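Long-range contact in P domain of VP1 (Norovirus Hu/GI.7/TCH-060/USA/2003, PDB 4P3I), which forms the protruding outer part of a norovirus capsid and binds fucose- and galactose-bearing glycans, consistent with host-cell attachment: residues D107-T112 with M124-V129. Residues are numbered along the deposited sequence; the frame is centred on the assembly and turned at random.
Sequences DWHVST and MSRLDV. With GAL (beta-D-galactopyranose), chain E.
Trp108 pairs with Val129, Val110 with Leu127 and Thr112 with Ser125 as the hydrogen-bonded pairs of an antiparallel beta hairpin, each joined by two nearly straight N-H...O=C bonds; Leu127 N reaches Val110 O at 2.7 Å. The face carrying these six side chains is the tightly packed one, although Trp108 meets Val129 through CB alone and its indole packs on Phe100 and Phe135, NE1 bonded to Ile103 O. Beta-branched Val110 and Val129 suit an extended backbone and put methyl groups on this face, while Leu127 crosses Thr112 at about a right angle, its CD1 3.7 Å from Thr112 CG2. Chi1 of 64° brings both CG2 and OG1 of Thr112 against Leu127; the hydroxyl's hydrogen bond is to Gln154.

The other face is looser and polar: Ser111, Arg126 and Asp128 are partly exposed, His109 buried. Arg126 bends at chi3 (76°), and its NH2 meets Asp128 OD2 at 3.2 Å on the syn side, tilted 33° out of the carboxylate plane, a salt bridge along one strand. At the hairpin's open end galactose O3 donates to Asp107 OD2 (2.7 Å), also salt-bridged to Lys130, and accepts from His109 NE2 (3.0 Å); Ser162 and Pro163 complete the site.

Trp160 of strand 153-162, which flanks 107-114 opposite edge strand 124-129, stacks on His109; Phe144 of 141-144, the sheet's other edge within this chain, packs on Leu127 and Val129.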
loop_
_atom_site.group_PDB
_atom_site.type_symbol
_atom_site.label_atom_id
_atom_site.label_comp_id
_atom_site.label_asym_id
_atom_site.label_seq_id
_atom_site.Cartn_x
_atom_site.Cartn_y
_atom_site.Cartn_z
ATOM N N ASP A 107 -7.423 9.993 -19.324
ATOM C CA ASP A 107 -6.060 10.470 -19.106
ATOM C C ASP A 107 -5.583 10.113 -17.699
ATOM O O ASP A 107 -6.339 10.192 -16.726
ATOM C CB ASP A 107 -5.980 11.988 -19.293
ATOM C CG ASP A 107 -5.883 12.403 -20.747
ATOM O OD1 ASP A 107 -6.238 11.603 -21.646
ATOM O OD2 ASP A 107 -5.462 13.550 -20.992
ATOM N N TRP A 108 -4.321 9.718 -17.590
ATOM C CA TRP A 108 -3.724 9.476 -16.285
ATOM C C TRP A 108 -2.738 10.581 -15.960
ATOM O O TRP A 108 -2.126 11.160 -16.849
ATOM C CB TRP A 108 -2.955 8.163 -16.276
ATOM C CG TRP A 108 -3.781 6.934 -16.402
ATOM C CD1 TRP A 108 -5.138 6.825 -16.301
ATOM C CD2 TRP A 108 -3.287 5.621 -16.665
ATOM N NE1 TRP A 108 -5.520 5.510 -16.484
ATOM C CE2 TRP A 108 -4.398 4.755 -16.713
ATOM C CE3 TRP A 108 -2.006 5.092 -16.874
ATOM C CZ2 TRP A 108 -4.266 3.386 -16.954
ATOM C CZ3 TRP A 108 -1.879 3.738 -17.111
ATOM C CH2 TRP A 108 -3.001 2.897 -17.152
ATOM N N HIS A 109 -2.575 10.856 -14.671
ATOM C CA HIS A 109 -1.572 11.809 -14.225
ATOM C C HIS A 109 -0.782 11.119 -13.132
ATOM O O HIS A 109 -1.317 10.813 -12.073
ATOM C CB HIS A 109 -2.250 13.102 -13.758
ATOM C CG HIS A 109 -3.161 13.678 -14.792
ATOM N ND1 HIS A 109 -4.529 13.506 -14.753
ATOM C CD2 HIS A 109 -2.910 14.475 -15.857
ATOM C CE1 HIS A 109 -5.079 14.149 -15.767
ATOM N NE2 HIS A 109 -4.119 14.746 -16.452
ATOM N N VAL A 110 0.487 10.839 -13.429
ATOM C CA VAL A 110 1.301 9.927 -12.639
ATOM C C VAL A 110 2.491 10.702 -12.097
ATOM O O VAL A 110 3.249 11.294 -12.859
ATOM C CB VAL A 110 1.815 8.742 -13.517
ATOM C CG1 VAL A 110 2.570 7.720 -12.678
ATOM C CG2 VAL A 110 0.645 8.067 -14.228
ATOM N N SER A 111 2.630 10.726 -10.777
ATOM C CA SER A 111 3.689 11.501 -10.154
ATOM C C SER A 111 4.897 10.604 -9.935
ATOM O O SER A 111 4.826 9.648 -9.152
ATOM C CB SER A 111 3.198 12.068 -8.823
ATOM O OG SER A 111 4.139 12.971 -8.268
ATOM N N THR A 112 6.002 10.909 -10.612
ATOM C CA THR A 112 7.197 10.064 -10.553
ATOM C C THR A 112 8.425 10.819 -10.028
ATOM O O THR A 112 8.472 12.047 -10.052
ATOM C CB THR A 112 7.530 9.445 -11.946
ATOM O OG1 THR A 112 7.860 10.477 -12.882
ATOM C CG2 THR A 112 6.341 8.654 -12.482
ATOM N N MET A 124 9.847 15.848 -8.289
ATOM C CA MET A 124 8.686 15.183 -8.868
ATOM C C MET A 124 8.404 15.665 -10.271
ATOM O O MET A 124 8.587 16.845 -10.592
ATOM C CB MET A 124 7.431 15.373 -8.001
ATOM C CG MET A 124 7.640 15.101 -6.523
ATOM S SD MET A 124 8.371 13.479 -6.177
ATOM C CE MET A 124 7.097 12.377 -6.772
ATOM N N SER A 125 7.978 14.723 -11.103
ATOM C CA SER A 125 7.447 15.029 -12.419
ATOM C C SER A 125 6.041 14.458 -12.484
ATOM O O SER A 125 5.797 13.333 -12.037
ATOM C CB SER A 125 8.312 14.394 -13.514
ATOM O OG SER A 125 9.630 14.914 -13.491
ATOM N N ARG A 126 5.111 15.237 -13.020
ATOM C CA ARG A 126 3.784 14.701 -13.296
ATOM C C ARG A 126 3.725 14.288 -14.762
ATOM O O ARG A 126 3.827 15.131 -15.657
ATOM C CB ARG A 126 2.684 15.720 -12.982
ATOM C CG ARG A 126 1.291 15.087 -12.873
ATOM C CD ARG A 126 0.188 16.142 -12.797
ATOM N NE ARG A 126 -0.069 16.727 -14.107
ATOM C CZ ARG A 126 -0.645 17.907 -14.309
ATOM N NH1 ARG A 126 -1.031 18.655 -13.278
ATOM N NH2 ARG A 126 -0.825 18.350 -15.551
ATOM N N LEU A 127 3.590 12.987 -14.997
ATOM C CA LEU A 127 3.544 12.443 -16.346
ATOM C C LEU A 127 2.090 12.363 -16.752
ATOM O O LEU A 127 1.282 11.699 -16.090
ATOM C CB LEU A 127 4.183 11.049 -16.399
ATOM C CG LEU A 127 5.568 10.844 -15.759
ATOM C CD1 LEU A 127 6.090 9.433 -16.040
ATOM C CD2 LEU A 127 6.583 11.900 -16.198
ATOM N N ASP A 128 1.743 13.067 -17.819
ATOM C CA ASP A 128 0.366 13.066 -18.287
ATOM C C ASP A 128 0.245 12.075 -19.438
ATOM O O ASP A 128 0.913 12.203 -20.464
ATOM C CB ASP A 128 -0.043 14.488 -18.668
ATOM C CG ASP A 128 0.159 15.466 -17.507
ATOM O OD1 ASP A 128 -0.169 15.090 -16.361
ATOM O OD2 ASP A 128 0.665 16.584 -17.726
ATOM N N VAL A 129 -0.589 11.062 -19.243
ATOM C CA VAL A 129 -0.629 9.936 -20.167
ATOM C C VAL A 129 -2.003 9.799 -20.796
ATOM O O VAL A 129 -3.013 9.742 -20.096
ATOM C CB VAL A 129 -0.291 8.621 -19.444
ATOM C CG1 VAL A 129 -0.288 7.459 -20.429
ATOM C CG2 VAL A 129 1.055 8.737 -18.739
HETATM C C1 GAL E . -6.978 18.831 -19.510
HETATM C C2 GAL E . -6.276 17.686 -18.799
HETATM C C3 GAL E . -6.232 16.471 -19.711
HETATM C C4 GAL E . -7.639 16.139 -20.181
HETATM C C5 GAL E . -8.265 17.370 -20.816
HETATM C C6 GAL E . -9.684 17.040 -21.283
HETATM O O2 GAL E . -4.937 18.080 -18.462
HETATM O O3 GAL E . -5.691 15.352 -18.994
HETATM O O4 GAL E . -8.432 15.722 -19.062
HETATM O O5 GAL E . -8.313 18.434 -19.854
HETATM O O6 GAL E . -10.315 18.226 -21.770
#